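Periplasmic binding protein/LacI transcriptional regulator (Brachyspira murdochii, PDB 4KQC) probably binds a carbohydrate or related small solute between its two lobes, as periplasmic solute-binding proteins of ABC importers do. Local coordinates at residues Tyr6-Ser11 with Lys36-Gly41; Pro63-Phe68 with Asn86-Gly91; Glu77-Ile82 with Gln100-Val105; Val105-Ser110 with Glu291-Ile296. One frame throughout, in Å; residues are numbered along the deposited sequence.

Contact 1: Tyr6-Ser11 with Lys36-Gly41; sequences YIAVVS and KISFVG
Tyr6 and Ser38 come together through two different first torsions: the tyrosine CG lies anti to its own backbone N (chi1 178°), which carries the ring's hydroxyl end toward Ser38 on the neighbouring strand, while the serine OG sits between N and the carbonyl carbon (chi1 73°). The phenol oxygen ends 3.0 Å from CB of Ser38. Both hydroxyls then turn to the same carboxylate, Glu58 on helix 48-60, by a hydrogen bond from Tyr6 and a weak one from Ser38.

Ser38 OG also accepts a weak bond from Val9 N, which leans weakly toward Ser38 O as well. Around this soft middle the parallel ladder is firm. Ile7 N reaches Lys36 O at 2.9 Å, Val40 N meets Val9 O at 2.9 Å, and Ser11 N meets Val40 O at 2.8 Å, this last donor standing 39° out of the carbonyl plane.

The opposite face is mainly apolar. Val9 CG1 lies 3.6 Å from Phe39 CD2, and Ser11 CB approaches CE1, across the ring from CD2, so the phenyl group touches both Val9 of strand 6-10 and Ser11 just beyond its end. Ile37 CG2 packs at Ile7 CB.

At this edge of the parallel sheet, the chemistry thus differs by face: hydroxyls by Tyr6 giving way to the Val10-Val40 pair, against hydrocarbon under helices 18-33 (on Ile37) and 273-288 (on Ile7 and Val9).

Contact 2: Pro63-Phe68 with Asn86-Gly91; sequences PDAIAF and NIPLIG
Ile66 is gripped by Pro88 and Ile90 through its backbone, and by Ile87 and Leu89 through its side chain. The hydrogen bonds form a regular parallel ladder: Ile66 N to Pro88 O, Ile90 N to Ile66 O and Phe68 N to Ile90 O, each 2.9 Å long. CA-H...O contacts reinforce it, among them Ala67 CA to Ile90 O at 3.2 Å.

The apolar contacts gather mainly on the Ile66 face. Ile87 CG2, anti to its backbone N (chi1 -62° for CG1), comes within 3.8 Å of Ile66 CD1, and its CD1 meets the Pro63 ring at CD, 4.2 Å away, the two side chains crossing at about a right angle. Leu89 CD1 fits beside Ile66 CG2 at 3.9 Å and also touches Phe68 CB. Cutting Ile87 back to alanine would probably open a gap between the Pro63 ring and the tip of Ile66. Before the strands pair fully, the Pro88 ring rests its CD against Asp64 O at 3.4 Å.

Helices 48-60 and 76-84 pack over Ile66, the latter also reaching Leu89, whereas helix 273-288 lies against Pro88 and Ile90. Strand 66-68 is itself flanked by strand 6-10, placing this beta-alpha-beta pair inside the sheet.

Contact 3: Glu77-Ile82 with Gln100-Val105; sequences EQIKRI and QAQGAV
Ile79 faces the loop of residues 100-105 from helix 76-84, and its side chain can be followed outward. CB lies 3.8 Å from the amide nitrogen NE2 of Gln102. The CG2 branch, anti to the backbone N, dips toward the loop, where it meets Ala101 O at 3.5 Å and Ala104 CB at 4.1 Å. The other branch ends in CD1, which sits 3.4 Å from Gln100 O and also reaches Gln100 CB, the two side chains crossing at about a right angle.

The Gln102 amide closes over this isoleucine. NE2 donates to Gln100 O at 3.1 Å, nearly straight at 167°, from a point 36° above that carbonyl plane, and it also bonds Thr76 O in the first turn of the helix. Meanwhile OE1 lies against Lys80 CB at 3.4 Å. A leucine in place of Gln102 would probably leave Gln100 O and Thr76 O without this shared donor and weaken the hold between loop and helix.

Just before the type I' turn from Ala101 to Ala104, the Gln100 amide bonds Gly73 O and Phe75 N in the loop leading into helix 76-84. Ile96 packs on Ile79, and Gln78, Arg81 and Ile82 pack on helix 48-60. The loop leads on into strand 105-110.

Contact 4: Val105-Ser110 with Glu291-Ile296; sequences VLATAS and ESVSNI
Asn295 OD1 is gripped twice, by Thr108 N at 2.9 Å and by a water at 2.7 Å. The backbone donor is tilted 15° from the plane of the amide carbonyl and the bond is somewhat bent, 138° at the hydrogen. The water also pairs with Thr108 OG1 at 2.8 Å, so it links the Thr108 hydroxyl to the same OD1 that takes the Thr108 N-H. The asparagine CG lies anti to the carbonyl carbon (chi1 -67°), and this carries OD1 back toward strand 105-110 even though the CB bond does not point there.

The side-chain oxygen thus takes the place that a backbone carbonyl would fill in a regular ladder. Beyond it true strand pairing begins: Ile296 N donates to Thr108 O at 2.9 Å, and Ser110 N to Ile296 O at 3.1 Å, both close to straight. Ala109 and Ile296 form the bridge, their CB atoms on one face, with helix 273-288 behind Ile296.

Ahead of the asparagine the side-chain contacts are apolar. Val293 CG2 touches Ala107 CB at 3.7 Å and Leu106 CB at 3.9 Å, while the Ala107 methyl also rests on the carbonyl of Ser294. A second water spans Leu106 O and, weakly, Val293 O.

Here the chain, having come back from the other lobe, adds a last short parallel strand to the edge of the first lobe's sheet, the multiple-crossover architecture characteristic of type I periplasmic binding proteins.

How the contacts relate
Contacts 1, 2 and 4 belong to one parallel sheet, 1 and 4 taking in its two outermost strands and 2 its interior. Contact 2 is accordingly the buried one, almost wholly hydrocarbon around a regular ladder. The edge pairs are only partly buried and bring in polar side chains, hydroxyls in contact 1 and an asparagine with waters in contact 4. Contact 3 lies outside the ladder, joining a helix to a loop mostly by packing, with the Gln102 amide bonding Thr76 at the helix start. It nevertheless touches contact 2, where Ile82 meets Ile66, and it shares Val105 with contact 4. Adjacent strands tie contact 1 to contact 2, and Gly91 ties contact 2 to contact 4.

Contact 1: Tyr6-Ser11 with Lys36-Gly41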
loop_
_atom_site.group_PDB
_atom_site.type_symbol
_atom_site.label_atom_id
_atom_site.label_comp_id
_atom_site.label_asym_id
_atom_site.label_seq_id
_atom_site.Cartn_x
_atom_site.Cartn_y
_atom_site.Cartn_z
ATOM N N TYR A 6 -5.008 5.252 -28.888
ATOM C CA TYR A 6 -3.790 5.315 -28.104
ATOM C C TYR A 6 -4.049 5.953 -26.748
ATOM O O TYR A 6 -4.609 7.017 -26.663
ATOM C CB TYR A 6 -2.691 6.138 -28.813
ATOM C CG TYR A 6 -1.396 6.286 -28.004
ATOM C CD1 TYR A 6 -0.409 5.288 -27.979
ATOM C CD2 TYR A 6 -1.130 7.469 -27.295
ATOM C CE1 TYR A 6 0.757 5.466 -27.235
ATOM C CE2 TYR A 6 0.033 7.651 -26.551
ATOM C CZ TYR A 6 0.971 6.653 -26.557
ATOM O OH TYR A 6 2.118 6.841 -25.829
ATOM N N ILE A 7 -3.632 5.240 -25.705
ATOM C CA ILE A 7 -3.782 5.725 -24.326
ATOM C C ILE A 7 -2.447 5.669 -23.594
ATOM O O ILE A 7 -1.693 4.676 -23.664
ATOM C CB ILE A 7 -4.833 4.865 -23.565
ATOM C CG1 ILE A 7 -6.241 5.178 -24.082
ATOM C CG2 ILE A 7 -4.752 5.131 -22.048
ATOM C CD1 ILE A 7 -7.345 4.257 -23.548
ATOM N N ALA A 8 -2.101 6.756 -22.932
ATOM C CA ALA A 8 -0.860 6.865 -22.183
ATOM C C ALA A 8 -1.071 6.391 -20.774
ATOM O O ALA A 8 -2.025 6.827 -20.099
ATOM C CB ALA A 8 -0.422 8.313 -22.134
ATOM N N VAL A 9 -0.210 5.481 -20.343
ATOM C CA VAL A 9 -0.195 5.024 -18.974
ATOM C C VAL A 9 1.136 5.390 -18.313
ATOM O O VAL A 9 2.189 4.892 -18.737
ATOM C CB VAL A 9 -0.416 3.518 -18.845
ATOM C CG1 VAL A 9 -0.431 3.129 -17.381
ATOM C CG2 VAL A 9 -1.737 3.145 -19.525
ATOM N N VAL A 10 1.107 6.312 -17.339
ATOM C CA VAL A 10 2.303 6.759 -16.648
ATOM C C VAL A 10 2.291 6.146 -15.270
ATOM O O VAL A 10 1.434 6.469 -14.457
ATOM C CB VAL A 10 2.366 8.292 -16.641
ATOM C CG1 VAL A 10 3.578 8.743 -15.849
ATOM C CG2 VAL A 10 2.353 8.835 -18.065
ATOM N N SER A 11 3.215 5.215 -15.047
ATOM C CA SER A 11 3.227 4.350 -13.908
ATOM C C SER A 11 4.294 4.807 -12.914
ATOM O O SER A 11 5.069 5.770 -13.221
ATOM C CB SER A 11 3.623 2.925 -14.373
ATOM O OG SER A 11 5.011 2.899 -14.723
ATOM N N LYS A 36 -3.738 0.758 -28.292
ATOM C CA LYS A 36 -2.341 0.724 -27.969
ATOM C C LYS A 36 -2.097 1.586 -26.736
ATOM O O LYS A 36 -2.705 2.659 -26.589
ATOM C CB LYS A 36 -1.487 1.290 -29.126
ATOM C CG LYS A 36 -1.598 0.457 -30.397
ATOM C CD LYS A 36 -0.559 -0.651 -30.441
ATOM C CE LYS A 36 -1.007 -1.764 -31.367
ATOM N NZ LYS A 36 0.123 -2.609 -31.807
ATOM N N ILE A 37 -1.261 1.097 -25.824
ATOM C CA ILE A 37 -0.840 1.888 -24.691
ATOM C C ILE A 37 0.671 2.076 -24.640
ATOM O O ILE A 37 1.442 1.261 -25.163
ATOM C CB ILE A 37 -1.303 1.291 -23.334
ATOM C CG1 ILE A 37 -0.642 -0.061 -23.029
ATOM C CG2 ILE A 37 -2.830 1.286 -23.254
ATOM C CD1 ILE A 37 -0.933 -0.576 -21.620
ATOM N N SER A 38 1.085 3.176 -24.039
ATOM C CA SER A 38 2.402 3.357 -23.510
ATOM C C SER A 38 2.373 2.952 -22.040
ATOM O O SER A 38 1.311 2.991 -21.395
ATOM C CB SER A 38 2.845 4.831 -23.720
ATOM O OG SER A 38 2.134 5.684 -22.799
ATOM N N PHE A 39 3.445 2.425 -21.491
ATOM C CA PHE A 39 3.451 2.116 -20.055
ATOM C C PHE A 39 4.798 2.576 -19.541
ATOM O O PHE A 39 5.774 1.885 -19.721
ATOM C CB PHE A 39 3.204 0.624 -19.771
ATOM C CG PHE A 39 2.870 0.332 -18.307
ATOM C CD1 PHE A 39 3.871 0.166 -17.347
ATOM C CD2 PHE A 39 1.553 0.178 -17.923
ATOM C CE1 PHE A 39 3.546 -0.127 -16.030
ATOM C CE2 PHE A 39 1.200 -0.048 -16.591
ATOM C CZ PHE A 39 2.209 -0.223 -15.634
ATOM N N VAL A 40 4.854 3.797 -19.030
ATOM C CA VAL A 40 6.105 4.485 -18.830
ATOM C C VAL A 40 6.242 4.956 -17.394
ATOM O O VAL A 40 5.321 5.596 -16.840
ATOM C CB VAL A 40 6.296 5.726 -19.771
ATOM C CG1 VAL A 40 6.336 5.252 -21.186
ATOM C CG2 VAL A 40 5.243 6.825 -19.596
ATOM N N GLY A 41 7.444 4.792 -16.837
ATOM C CA GLY A 41 7.656 5.255 -15.461
ATOM C C GLY A 41 9.120 5.474 -15.155
ATOM O O GLY A 41 10.000 5.083 -15.934
#

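Contact 2: Pro63-Phe68 with Asn86-Gly91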
loop_
_atom_site.group_PDB
_atom_site.type_symbol
_atom_site.label_atom_id
_atom_site.label_comp_id
_atom_site.label_asym_id
_atom_site.label_seq_id
_atom_site.Cartn_x
_atom_site.Cartn_y
_atom_site.Cartn_z
ATOM N N PRO A 63 -2.814 11.998 -26.606
ATOM C CA PRO A 63 -3.444 10.682 -26.457
ATOM C C PRO A 63 -4.940 10.803 -26.241
ATOM O O PRO A 63 -5.468 11.842 -25.868
ATOM C CB PRO A 63 -2.757 10.094 -25.241
ATOM C CG PRO A 63 -2.404 11.282 -24.430
ATOM C CD PRO A 63 -2.092 12.389 -25.403
ATOM N N ASP A 64 -5.638 9.711 -26.471
ATOM C CA ASP A 64 -7.047 9.652 -26.257
ATOM C C ASP A 64 -7.518 9.724 -24.767
ATOM O O ASP A 64 -8.654 10.145 -24.471
ATOM C CB ASP A 64 -7.547 8.365 -26.887
ATOM C CG ASP A 64 -7.228 8.297 -28.403
ATOM O OD1 ASP A 64 -7.403 9.311 -29.062
ATOM O OD2 ASP A 64 -7.000 7.221 -28.878
ATOM N N ALA A 65 -6.622 9.330 -23.881
ATOM C CA ALA A 65 -6.778 9.426 -22.484
ATOM C C ALA A 65 -5.467 9.141 -21.806
ATOM O O ALA A 65 -4.537 8.631 -22.429
ATOM C CB ALA A 65 -7.838 8.429 -22.017
ATOM N N ILE A 66 -5.351 9.488 -20.516
ATOM C CA ILE A 66 -4.159 9.251 -19.717
ATOM C C ILE A 66 -4.593 8.574 -18.440
ATOM O O ILE A 66 -5.535 9.050 -17.797
ATOM C CB ILE A 66 -3.466 10.566 -19.343
ATOM C CG1 ILE A 66 -2.929 11.230 -20.634
ATOM C CG2 ILE A 66 -2.296 10.400 -18.361
ATOM C CD1 ILE A 66 -2.498 12.680 -20.436
ATOM N N ALA A 67 -3.873 7.523 -18.070
ATOM C CA ALA A 67 -3.964 6.935 -16.718
ATOM C C ALA A 67 -2.667 7.223 -16.020
ATOM O O ALA A 67 -1.560 7.026 -16.609
ATOM C CB ALA A 67 -4.231 5.441 -16.783
ATOM N N PHE A 68 -2.741 7.639 -14.763
ATOM C CA PHE A 68 -1.600 8.169 -14.037
ATOM C C PHE A 68 -1.531 7.719 -12.577
ATOM O O PHE A 68 -2.569 7.803 -11.861
ATOM C CB PHE A 68 -1.647 9.713 -14.112
ATOM C CG PHE A 68 -0.423 10.440 -13.423
ATOM C CD1 PHE A 68 0.877 9.929 -13.493
ATOM C CD2 PHE A 68 -0.596 11.660 -12.739
ATOM C CE1 PHE A 68 1.964 10.583 -12.948
ATOM C CE2 PHE A 68 0.511 12.337 -12.193
ATOM C CZ PHE A 68 1.790 11.793 -12.263
ATOM N N ASN A 86 -8.415 19.054 -22.421
ATOM C CA ASN A 86 -9.575 18.158 -22.352
ATOM C C ASN A 86 -9.250 16.708 -22.665
ATOM O O ASN A 86 -10.096 15.990 -23.246
ATOM C CB ASN A 86 -10.727 18.663 -23.270
ATOM C CG ASN A 86 -11.298 19.981 -22.804
ATOM O OD1 ASN A 86 -11.410 20.949 -23.596
ATOM N ND2 ASN A 86 -11.632 20.055 -21.533
ATOM N N ILE A 87 -8.090 16.263 -22.224
ATOM C CA ILE A 87 -7.717 14.820 -22.261
ATOM C C ILE A 87 -8.324 14.114 -21.035
ATOM O O ILE A 87 -8.063 14.523 -19.917
ATOM C CB ILE A 87 -6.213 14.644 -22.279
ATOM C CG1 ILE A 87 -5.566 15.276 -23.545
ATOM C CG2 ILE A 87 -5.851 13.173 -22.210
ATOM C CD1 ILE A 87 -4.059 15.476 -23.405
ATOM N N PRO A 88 -9.111 13.069 -21.214
ATOM C CA PRO A 88 -9.622 12.362 -20.064
ATOM C C PRO A 88 -8.500 11.786 -19.213
ATOM O O PRO A 88 -7.577 11.164 -19.731
ATOM C CB PRO A 88 -10.444 11.246 -20.674
ATOM C CG PRO A 88 -10.815 11.726 -22.033
ATOM C CD PRO A 88 -9.747 12.640 -22.470
ATOM N N LEU A 89 -8.608 12.021 -17.911
ATOM C CA LEU A 89 -7.584 11.652 -16.936
ATOM C C LEU A 89 -8.171 10.675 -15.904
ATOM O O LEU A 89 -9.148 11.002 -15.254
ATOM C CB LEU A 89 -7.010 12.915 -16.251
ATOM C CG LEU A 89 -5.940 12.684 -15.223
ATOM C CD1 LEU A 89 -4.670 11.988 -15.776
ATOM C CD2 LEU A 89 -5.619 14.007 -14.538
ATOM N N ILE A 90 -7.487 9.556 -15.748
ATOM C CA ILE A 90 -7.849 8.492 -14.799
ATOM C C ILE A 90 -6.698 8.355 -13.849
ATOM O O ILE A 90 -5.532 8.273 -14.292
ATOM C CB ILE A 90 -8.049 7.164 -15.559
ATOM C CG1 ILE A 90 -9.184 7.256 -16.591
ATOM C CG2 ILE A 90 -8.232 5.943 -14.651
ATOM C CD1 ILE A 90 -10.485 7.752 -16.034
ATOM N N GLY A 91 -6.961 8.286 -12.552
ATOM C CA GLY A 91 -5.907 7.854 -11.621
ATOM C C GLY A 91 -5.896 6.323 -11.472
ATOM O O GLY A 91 -6.951 5.627 -11.606
#

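Contact 3: Glu77-Ile82 with Gln100-Val105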
loop_
_atom_site.group_PDB
_atom_site.type_symbol
_atom_site.label_atom_id
_atom_site.label_comp_id
_atom_site.label_asym_id
_atom_site.label_seq_id
_atom_site.Cartn_x
_atom_site.Cartn_y
_atom_site.Cartn_z
ATOM N N GLU A 77 1.229 21.365 -12.685
ATOM C CA GLU A 77 1.375 21.979 -13.991
ATOM C C GLU A 77 0.916 21.027 -15.073
ATOM O O GLU A 77 0.220 21.429 -16.003
ATOM C CB GLU A 77 2.824 22.460 -14.250
ATOM C CG GLU A 77 3.262 23.552 -13.272
ATOM C CD GLU A 77 4.532 24.281 -13.681
ATOM O OE1 GLU A 77 5.121 23.922 -14.719
ATOM O OE2 GLU A 77 4.959 25.252 -12.978
ATOM N N GLN A 78 1.311 19.773 -14.961
ATOM C CA GLN A 78 0.947 18.741 -15.953
ATOM C C GLN A 78 -0.581 18.501 -15.939
ATOM O O GLN A 78 -1.234 18.469 -16.992
ATOM C CB GLN A 78 1.680 17.444 -15.602
ATOM C CG GLN A 78 3.151 17.501 -15.943
ATOM C CD GLN A 78 4.020 18.229 -14.907
ATOM O OE1 GLN A 78 3.625 18.465 -13.757
ATOM N NE2 GLN A 78 5.173 18.670 -15.358
ATOM N N ILE A 79 -1.139 18.427 -14.743
ATOM C CA ILE A 79 -2.577 18.172 -14.610
ATOM C C ILE A 79 -3.370 19.382 -15.120
ATOM O O ILE A 79 -4.381 19.253 -15.836
ATOM C CB ILE A 79 -2.939 17.804 -13.167
ATOM C CG1 ILE A 79 -2.335 16.482 -12.802
ATOM C CG2 ILE A 79 -4.465 17.790 -12.963
ATOM C CD1 ILE A 79 -2.245 16.281 -11.317
ATOM N N LYS A 80 -2.871 20.573 -14.851
ATOM C CA LYS A 80 -3.488 21.786 -15.389
ATOM C C LYS A 80 -3.536 21.772 -16.891
ATOM O O LYS A 80 -4.575 22.132 -17.524
ATOM C CB LYS A 80 -2.771 23.050 -14.848
ATOM C CG LYS A 80 -3.454 24.301 -15.306
ATOM C CD LYS A 80 -3.142 25.423 -14.352
ATOM C CE LYS A 80 -3.669 26.724 -14.891
ATOM N NZ LYS A 80 -3.145 27.819 -14.026
ATOM N N ARG A 81 -2.429 21.361 -17.525
ATOM C CA ARG A 81 -2.383 21.263 -19.000
ATOM C C ARG A 81 -3.349 20.196 -19.543
ATOM O O ARG A 81 -4.016 20.407 -20.547
ATOM C CB ARG A 81 -0.883 21.128 -19.466
ATOM C CG ARG A 81 -0.613 21.165 -20.960
ATOM C CD ARG A 81 0.813 21.638 -21.252
ATOM N NE ARG A 81 1.768 20.591 -21.014
ATOM C CZ ARG A 81 2.237 19.762 -21.948
ATOM N NH1 ARG A 81 3.077 18.768 -21.607
ATOM N NH2 ARG A 81 1.833 19.865 -23.204
ATOM N N ILE A 82 -3.348 19.053 -18.900
ATOM C CA ILE A 82 -4.304 17.954 -19.255
ATOM C C ILE A 82 -5.722 18.499 -19.254
ATOM O O ILE A 82 -6.523 18.226 -20.162
ATOM C CB ILE A 82 -4.117 16.759 -18.304
ATOM C CG1 ILE A 82 -2.817 15.991 -18.622
ATOM C CG2 ILE A 82 -5.331 15.852 -18.401
ATOM C CD1 ILE A 82 -2.384 14.998 -17.538
ATOM N N GLN A 100 -3.977 18.077 -5.778
ATOM C CA GLN A 100 -3.378 18.373 -7.082
ATOM C C GLN A 100 -4.363 18.157 -8.224
ATOM O O GLN A 100 -4.036 18.472 -9.369
ATOM C CB GLN A 100 -2.149 17.521 -7.348
ATOM C CG GLN A 100 -1.030 17.791 -6.357
ATOM C CD GLN A 100 0.303 17.145 -6.702
ATOM O OE1 GLN A 100 0.520 16.673 -7.809
ATOM N NE2 GLN A 100 1.169 17.057 -5.701
ATOM N N ALA A 101 -5.483 17.488 -7.973
ATOM C CA ALA A 101 -6.291 17.004 -9.068
ATOM C C ALA A 101 -7.034 18.074 -9.867
ATOM O O ALA A 101 -7.406 17.841 -11.035
ATOM C CB ALA A 101 -7.310 15.972 -8.524
ATOM N N GLN A 102 -7.311 19.225 -9.263
ATOM C CA GLN A 102 -7.906 20.346 -9.976
ATOM C C GLN A 102 -9.208 20.022 -10.744
ATOM O O GLN A 102 -9.482 20.604 -11.801
ATOM C CB GLN A 102 -6.832 20.955 -10.920
ATOM C CG GLN A 102 -5.629 21.561 -10.215
ATOM C CD GLN A 102 -4.449 21.828 -11.159
ATOM O OE1 GLN A 102 -4.435 22.788 -11.921
ATOM N NE2 GLN A 102 -3.477 20.953 -11.143
ATOM N N GLY A 103 -10.017 19.097 -10.210
ATOM C CA GLY A 103 -11.253 18.751 -10.880
ATOM C C GLY A 103 -11.104 17.966 -12.134
ATOM O O GLY A 103 -12.060 17.905 -12.878
ATOM N N ALA A 104 -9.893 17.526 -12.453
ATOM C CA ALA A 104 -9.625 16.891 -13.757
ATOM C C ALA A 104 -9.659 15.349 -13.726
ATOM O O ALA A 104 -9.642 14.706 -14.798
ATOM C CB ALA A 104 -8.314 17.383 -14.299
ATOM N N VAL A 105 -9.666 14.764 -12.532
ATOM C CA VAL A 105 -9.563 13.330 -12.446
ATOM C C VAL A 105 -10.995 12.739 -12.486
ATOM O O VAL A 105 -11.752 12.918 -11.561
ATOM C CB VAL A 105 -8.787 12.869 -11.190
ATOM C CG1 VAL A 105 -8.796 11.334 -11.120
ATOM C CG2 VAL A 105 -7.396 13.473 -11.194
#

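Contact 4: Val105-Ser110 with Glu291-Ile296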
loop_
_atom_site.group_PDB
_atom_site.type_symbol
_atom_site.label_atom_id
_atom_site.label_comp_id
_atom_site.label_asym_id
_atom_site.label_seq_id
_atom_site.Cartn_x
_atom_site.Cartn_y
_atom_site.Cartn_z
ATOM N N VAL A 105 -9.666 14.764 -12.532
ATOM C CA VAL A 105 -9.563 13.330 -12.446
ATOM C C VAL A 105 -10.995 12.739 -12.486
ATOM O O VAL A 105 -11.752 12.918 -11.561
ATOM C CB VAL A 105 -8.787 12.869 -11.190
ATOM C CG1 VAL A 105 -8.796 11.334 -11.120
ATOM C CG2 VAL A 105 -7.396 13.473 -11.194
ATOM N N LEU A 106 -11.298 12.000 -13.542
ATOM C CA LEU A 106 -12.627 11.470 -13.719
ATOM C C LEU A 106 -13.008 10.303 -12.810
ATOM O O LEU A 106 -14.190 10.164 -12.422
ATOM C CB LEU A 106 -12.828 11.075 -15.181
ATOM C CG LEU A 106 -12.859 12.178 -16.231
ATOM C CD1 LEU A 106 -12.772 11.578 -17.625
ATOM C CD2 LEU A 106 -14.152 12.944 -16.124
ATOM N N ALA A 107 -12.030 9.450 -12.552
ATOM C CA ALA A 107 -12.174 8.222 -11.817
ATOM C C ALA A 107 -10.788 7.675 -11.549
ATOM O O ALA A 107 -9.816 8.057 -12.236
ATOM C CB ALA A 107 -13.002 7.235 -12.591
ATOM N N THR A 108 -10.715 6.792 -10.548
ATOM C CA THR A 108 -9.469 6.137 -10.138
ATOM C C THR A 108 -9.768 4.665 -9.908
ATOM O O THR A 108 -10.851 4.297 -9.390
ATOM C CB THR A 108 -8.946 6.787 -8.855
ATOM O OG1 THR A 108 -8.627 8.164 -9.134
ATOM C CG2 THR A 108 -7.764 6.132 -8.297
ATOM N N ALA A 109 -8.840 3.820 -10.327
ATOM C CA ALA A 109 -8.864 2.392 -9.950
ATOM C C ALA A 109 -7.767 2.103 -8.907
ATOM O O ALA A 109 -6.592 2.254 -9.205
ATOM C CB ALA A 109 -8.660 1.540 -11.156
ATOM N N SER A 110 -8.147 1.640 -7.719
ATOM C CA SER A 110 -7.182 1.447 -6.659
ATOM C C SER A 110 -7.678 0.585 -5.566
ATOM O O SER A 110 -8.877 0.375 -5.454
ATOM C CB SER A 110 -6.851 2.784 -5.997
ATOM O OG SER A 110 -7.942 3.359 -5.351
ATOM N N GLU A 291 -17.863 7.743 -22.415
ATOM C CA GLU A 291 -18.759 7.023 -21.494
ATOM C C GLU A 291 -18.535 7.463 -20.039
ATOM O O GLU A 291 -17.427 7.773 -19.612
ATOM C CB GLU A 291 -18.595 5.521 -21.604
ATOM C CG GLU A 291 -18.971 4.880 -22.935
ATOM C CD GLU A 291 -18.385 3.473 -23.061
ATOM O OE1 GLU A 291 -18.300 2.784 -22.031
ATOM O OE2 GLU A 291 -17.980 3.059 -24.177
ATOM N N SER A 292 -19.592 7.440 -19.256
ATOM C CA SER A 292 -19.485 7.786 -17.852
ATOM C C SER A 292 -18.655 6.750 -17.120
ATOM O O SER A 292 -18.762 5.542 -17.390
ATOM C CB SER A 292 -20.858 7.887 -17.207
ATOM O OG SER A 292 -21.580 6.706 -17.424
ATOM N N VAL A 293 -17.798 7.228 -16.219
ATOM C CA VAL A 293 -16.983 6.341 -15.403
ATOM C C VAL A 293 -17.069 6.689 -13.925
ATOM O O VAL A 293 -17.402 7.815 -13.543
ATOM C CB VAL A 293 -15.484 6.393 -15.855
ATOM C CG1 VAL A 293 -15.299 5.836 -17.274
ATOM C CG2 VAL A 293 -14.884 7.784 -15.759
ATOM N N SER A 294 -16.730 5.708 -13.089
ATOM C CA SER A 294 -16.744 5.853 -11.640
ATOM C C SER A 294 -15.561 5.167 -11.020
ATOM O O SER A 294 -14.950 4.280 -11.612
ATOM C CB SER A 294 -18.029 5.167 -11.116
ATOM O OG SER A 294 -19.185 5.959 -11.438
ATOM N N ASN A 295 -15.188 5.622 -9.825
ATOM C CA ASN A 295 -14.103 4.983 -9.098
ATOM C C ASN A 295 -14.314 3.493 -8.969
ATOM O O ASN A 295 -15.457 3.005 -8.778
ATOM C CB ASN A 295 -14.000 5.555 -7.724
ATOM C CG ASN A 295 -13.569 6.978 -7.725
ATOM O OD1 ASN A 295 -12.812 7.445 -8.615
ATOM N ND2 ASN A 295 -13.981 7.697 -6.683
ATOM N N ILE A 296 -13.224 2.749 -9.052
ATOM C CA ILE A 296 -13.262 1.308 -8.914
ATOM C C ILE A 296 -12.381 0.892 -7.755
ATOM O O ILE A 296 -11.206 1.288 -7.663
ATOM C CB ILE A 296 -12.802 0.647 -10.196
ATOM C CG1 ILE A 296 -13.769 1.037 -11.335
ATOM C CG2 ILE A 296 -12.700 -0.825 -9.972
ATOM C CD1 ILE A 296 -13.429 0.439 -12.624
HETATM O O HOH W 1 -16.507 11.115 -13.575
HETATM O O HOH W 2 -11.045 9.499 -8.570
#